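Local structure of esterase (Xanthomonas oryzae pv. oryzae, 3H2G) at residues R4-S10 with E48-I54; P87-L91 with L234-A238. The protein is an esterase of the secretory lipase family that helps the bacterium degrade rice cell walls, and so contributes to virulence. All blocks are in the same frame, centred on the assembly; numbering follows the deposited sequence.

Interaction 1: residues R4-S10 with E48-I54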
# COMPACT_ATOMS: atom_id res chain seq x y z
N ARG A 4 -8.61 12.20 -16.57
CA ARG A 4 -8.16 11.53 -15.35
C ARG A 4 -8.91 12.06 -14.14
O ARG A 4 -9.05 13.28 -13.96
CB ARG A 4 -6.66 11.74 -15.14
CG ARG A 4 -5.76 11.00 -16.13
CD ARG A 4 -4.29 11.18 -15.77
NE ARG A 4 -4.01 10.78 -14.39
CZ ARG A 4 -2.82 10.87 -13.82
NH1 ARG A 4 -1.78 11.34 -14.50
NH2 ARG A 4 -2.65 10.50 -12.56
N GLY A 5 -9.40 11.16 -13.30
CA GLY A 5 -10.12 11.56 -12.11
C GLY A 5 -11.63 11.64 -12.28
O GLY A 5 -12.36 11.83 -11.30
N THR A 6 -12.11 11.51 -13.51
CA THR A 6 -13.55 11.57 -13.76
C THR A 6 -14.29 10.49 -12.97
O THR A 6 -13.91 9.32 -12.99
CB THR A 6 -13.87 11.39 -15.27
OG1 THR A 6 -13.35 12.50 -16.01
CG2 THR A 6 -15.37 11.31 -15.49
N LEU A 7 -15.35 10.89 -12.28
CA LEU A 7 -16.16 9.96 -11.49
C LEU A 7 -17.16 9.26 -12.41
O LEU A 7 -18.04 9.90 -12.99
CB LEU A 7 -16.92 10.72 -10.40
CG LEU A 7 -17.82 9.89 -9.47
CD1 LEU A 7 -16.96 9.01 -8.56
CD2 LEU A 7 -18.69 10.82 -8.64
N LEU A 8 -17.02 7.94 -12.53
CA LEU A 8 -17.90 7.15 -13.38
C LEU A 8 -19.16 6.67 -12.65
O LEU A 8 -20.27 6.78 -13.18
CB LEU A 8 -17.13 5.96 -13.96
CG LEU A 8 -15.96 6.37 -14.86
CD1 LEU A 8 -15.15 5.15 -15.27
CD2 LEU A 8 -16.50 7.10 -16.09
N THR A 9 -18.98 6.11 -11.46
CA THR A 9 -20.11 5.66 -10.65
C THR A 9 -19.73 5.82 -9.18
O THR A 9 -18.55 5.91 -8.83
CB THR A 9 -20.46 4.17 -10.88
OG1 THR A 9 -19.44 3.33 -10.31
CG2 THR A 9 -20.59 3.86 -12.38
N SER A 10 -20.74 5.88 -8.32
CA SER A 10 -20.51 6.00 -6.89
C SER A 10 -21.71 5.39 -6.19
O SER A 10 -22.83 5.43 -6.72
CB SER A 10 -20.33 7.47 -6.47
OG SER A 10 -21.47 8.25 -6.77
N GLU A 48 -18.39 3.70 -2.11
CA GLU A 48 -17.52 3.08 -3.09
C GLU A 48 -17.70 3.88 -4.38
O GLU A 48 -18.68 4.60 -4.53
CB GLU A 48 -17.92 1.62 -3.32
CG GLU A 48 -19.33 1.43 -3.88
CD GLU A 48 -19.75 -0.02 -3.92
OE1 GLU A 48 -20.88 -0.29 -4.38
OE2 GLU A 48 -18.96 -0.89 -3.50
N PHE A 49 -16.74 3.75 -5.29
CA PHE A 49 -16.84 4.49 -6.54
C PHE A 49 -15.87 3.96 -7.58
O PHE A 49 -14.93 3.23 -7.26
CB PHE A 49 -16.58 5.99 -6.27
CG PHE A 49 -15.19 6.29 -5.76
CD1 PHE A 49 -14.16 6.58 -6.65
CD2 PHE A 49 -14.91 6.26 -4.40
CE1 PHE A 49 -12.86 6.85 -6.18
CE2 PHE A 49 -13.62 6.53 -3.92
CZ PHE A 49 -12.60 6.82 -4.81
N THR A 50 -16.13 4.29 -8.84
CA THR A 50 -15.26 3.87 -9.94
C THR A 50 -14.88 5.16 -10.66
O THR A 50 -15.64 6.13 -10.65
CB THR A 50 -15.95 2.90 -10.91
OG1 THR A 50 -17.09 3.54 -11.50
CG2 THR A 50 -16.40 1.65 -10.18
N TYR A 51 -13.70 5.17 -11.27
CA TYR A 51 -13.25 6.38 -11.94
C TYR A 51 -12.31 6.12 -13.10
O TYR A 51 -11.79 5.01 -13.26
CB TYR A 51 -12.55 7.30 -10.93
CG TYR A 51 -11.37 6.64 -10.24
CD1 TYR A 51 -11.55 5.73 -9.19
CD2 TYR A 51 -10.06 6.91 -10.65
CE1 TYR A 51 -10.46 5.11 -8.57
CE2 TYR A 51 -8.96 6.30 -10.04
CZ TYR A 51 -9.17 5.40 -9.00
OH TYR A 51 -8.08 4.79 -8.40
N ALA A 52 -12.09 7.15 -13.90
CA ALA A 52 -11.20 7.07 -15.04
C ALA A 52 -9.79 7.41 -14.56
O ALA A 52 -9.60 8.32 -13.75
CB ALA A 52 -11.64 8.07 -16.11
N THR A 53 -8.81 6.67 -15.06
CA THR A 53 -7.42 6.90 -14.69
C THR A 53 -6.54 6.45 -15.86
O THR A 53 -7.04 6.32 -16.98
CB THR A 53 -7.05 6.14 -13.40
OG1 THR A 53 -5.73 6.51 -12.98
CG2 THR A 53 -7.12 4.63 -13.62
N ILE A 54 -5.26 6.23 -15.61
CA ILE A 54 -4.36 5.80 -16.69
C ILE A 54 -3.64 4.50 -16.39
O ILE A 54 -3.46 4.12 -15.23
CB ILE A 54 -3.28 6.86 -16.99
CG1 ILE A 54 -2.57 7.27 -15.70
CG2 ILE A 54 -3.91 8.06 -17.70
CD1 ILE A 54 -1.34 8.14 -15.91
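Arg-4 lies against Ile-54: its CG and CD pack on CG2 of the isoleucine, and the bend at chi3 (55°) brings the guanidinium round so that Ile-54 CD1 sits over one face, 3.5 Å from Arg-4 NH1. Arg-4 NE makes a salt bridge with Asp-150 OD1, which also accepts a hydrogen bond from Thr-53 OG1, so one carboxylate holds both segments. Backbone pairing starts at Gly-5, whose N donates to Ala-52 O at 2.9 Å, and Gly-5 has a positive phi (93°) that suits glycine. Thr-6 O then accepts from Ala-52 N at 3.0 Å. Leu-7 sends CD1 to Phe-49 CB, 3.8 Å away, the two side chains crossing at about a right angle.

At Leu-8 the regular ladder breaks. Leu-8 N bonds to Thr-50 O at 3.0 Å, and Thr-9 N reaches the same oxygen only weakly, which makes a classic beta bulge opposite Thr-50. Across it the two threonine hydroxyls share a hydrogen bond, Thr-9 OG1 to Thr-50 OG1 at 2.6 Å, while Thr-50 N donates back to Thr-9 O. Ser-10 closes the run with a CA-H...O contact from its CA to Glu-48 O, 3.3 Å long.

The two strands are antiparallel at the margin of the sheet: 7-16 is one of its two outermost strands, and 43-54 continues the pairing onto 60-71. Leu-7 and Tyr-51 rest on helix 141-162, where Leu-7 touches Val-158.

Interaction 2: residues P87-L91 with L234-A238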
# COMPACT_ATOMS: atom_id res chain seq x y z
N PRO A 87 -2.47 -2.76 1.39
CA PRO A 87 -1.40 -3.76 1.27
C PRO A 87 -1.57 -4.73 0.10
O PRO A 87 -2.57 -4.68 -0.63
CB PRO A 87 -1.43 -4.46 2.62
CG PRO A 87 -2.90 -4.45 2.95
CD PRO A 87 -3.28 -3.02 2.59
N THR A 88 -0.61 -5.62 -0.08
CA THR A 88 -0.64 -6.59 -1.17
C THR A 88 -1.97 -7.33 -1.26
O THR A 88 -2.46 -7.87 -0.27
CB THR A 88 0.49 -7.64 -1.02
OG1 THR A 88 1.74 -6.97 -0.84
CG2 THR A 88 0.57 -8.51 -2.28
N GLU A 89 -2.54 -7.34 -2.46
CA GLU A 89 -3.81 -8.01 -2.70
C GLU A 89 -3.69 -8.90 -3.94
O GLU A 89 -3.50 -8.40 -5.05
CB GLU A 89 -4.92 -6.98 -2.92
CG GLU A 89 -6.28 -7.61 -3.21
CD GLU A 89 -6.77 -8.45 -2.05
OE1 GLU A 89 -7.16 -7.87 -1.02
OE2 GLU A 89 -6.75 -9.70 -2.16
N ALA A 90 -3.81 -10.21 -3.74
CA ALA A 90 -3.71 -11.17 -4.84
C ALA A 90 -5.07 -11.59 -5.39
O ALA A 90 -5.14 -12.20 -6.46
CB ALA A 90 -2.93 -12.40 -4.38
N LEU A 91 -6.15 -11.28 -4.67
CA LEU A 91 -7.49 -11.64 -5.14
C LEU A 91 -7.95 -10.51 -6.05
O LEU A 91 -8.33 -9.44 -5.58
CB LEU A 91 -8.47 -11.81 -3.97
CG LEU A 91 -9.85 -12.35 -4.35
CD1 LEU A 91 -9.74 -13.82 -4.75
CD2 LEU A 91 -10.82 -12.21 -3.18
N LEU A 234 5.16 -13.27 -2.26
CA LEU A 234 5.44 -11.87 -2.59
C LEU A 234 6.46 -11.74 -3.73
O LEU A 234 6.32 -10.88 -4.60
CB LEU A 234 5.94 -11.13 -1.34
CG LEU A 234 4.95 -11.12 -0.17
CD1 LEU A 234 5.58 -10.47 1.05
CD2 LEU A 234 3.69 -10.37 -0.59
N GLY A 235 7.47 -12.60 -3.71
CA GLY A 235 8.47 -12.56 -4.76
C GLY A 235 7.86 -12.92 -6.11
O GLY A 235 8.17 -12.31 -7.13
N SER A 236 7.00 -13.93 -6.11
CA SER A 236 6.34 -14.36 -7.34
C SER A 236 5.43 -13.26 -7.88
O SER A 236 5.40 -13.00 -9.08
CB SER A 236 5.54 -15.64 -7.10
OG SER A 236 6.42 -16.72 -6.78
N TYR A 237 4.68 -12.61 -6.99
CA TYR A 237 3.79 -11.52 -7.42
C TYR A 237 4.64 -10.43 -8.09
O TYR A 237 4.30 -9.93 -9.16
CB TYR A 237 3.06 -10.94 -6.20
CG TYR A 237 1.75 -10.23 -6.51
CD1 TYR A 237 0.81 -10.01 -5.50
CD2 TYR A 237 1.44 -9.80 -7.80
CE1 TYR A 237 -0.42 -9.40 -5.77
CE2 TYR A 237 0.21 -9.19 -8.08
CZ TYR A 237 -0.71 -9.00 -7.06
OH TYR A 237 -1.93 -8.41 -7.31
N ALA A 238 5.76 -10.09 -7.46
CA ALA A 238 6.66 -9.07 -7.99
C ALA A 238 7.22 -9.40 -9.37
O ALA A 238 7.23 -8.55 -10.26
CB ALA A 238 7.82 -8.84 -7.01
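The Tyr-237 ring points its hydroxyl edge at the 87-91 loop, with Glu-89 C in the ring plane and Glu-89 O near it. Tyr-237 OH donates to Glu-89 O at 2.8 Å, approaching 27° out of the carbonyl plane. Thr-88 and Ala-90 come to the ring obliquely: Thr-88 CG2 is 3.6 Å from Tyr-237 CD1, and Ala-90 CA is 3.8 Å from Tyr-237 CE1. Beyond the two segments, the ring stacks with Tyr-138 and meets the ring of Phe-269 with the two planes at about 35°.

The tyrosine extends from the helix because its CG is anti to the backbone N (chi1 -157°), which carries the hydroxyl across to the loop. Nearly one helical turn earlier, Leu-234 places CD2 3.9 Å from Thr-88 OG1. That hydroxyl is hydrogen-bonded to Tyr-138 OH, so the residue stacked on Tyr-237 also holds the threonine. Within the loop, Leu-91 N donates to Glu-89 OE2, tying the glutamate back on its own chain.

Here helix 231-246 is pinned to the loop following strand 79-85. In an alpha/beta hydrolase, loops after the central strands commonly line the active site, and the side chain of Thr-88 comes close to the presumed nucleophile elbow around Ser-176 but makes no contact with it.

Overall arrangement
Both contacts belong to a single chain with an alpha/beta-hydrolase-type core, yet they serve different regions. Interaction 1 joins the first two strands at one margin of the mixed sheet, its centre about 19 Å from that of the chain; interaction 2, its centre about 11 Å from that of the chain, lies where the loop after strand 79-85 meets helix 231-246. Their centres are 24 Å apart and the nearest atoms about 13 Å, so they do not touch. Strand 60-71 pairs with 43-54 on one side and 119-123 on the other, and 119-123 adjoins 79-85, giving a continuous path through the sheet. Of the two, interaction 2 is the one near the probable Ser-176, His-377, Asp-336 triad, through the side chain of Thr-88.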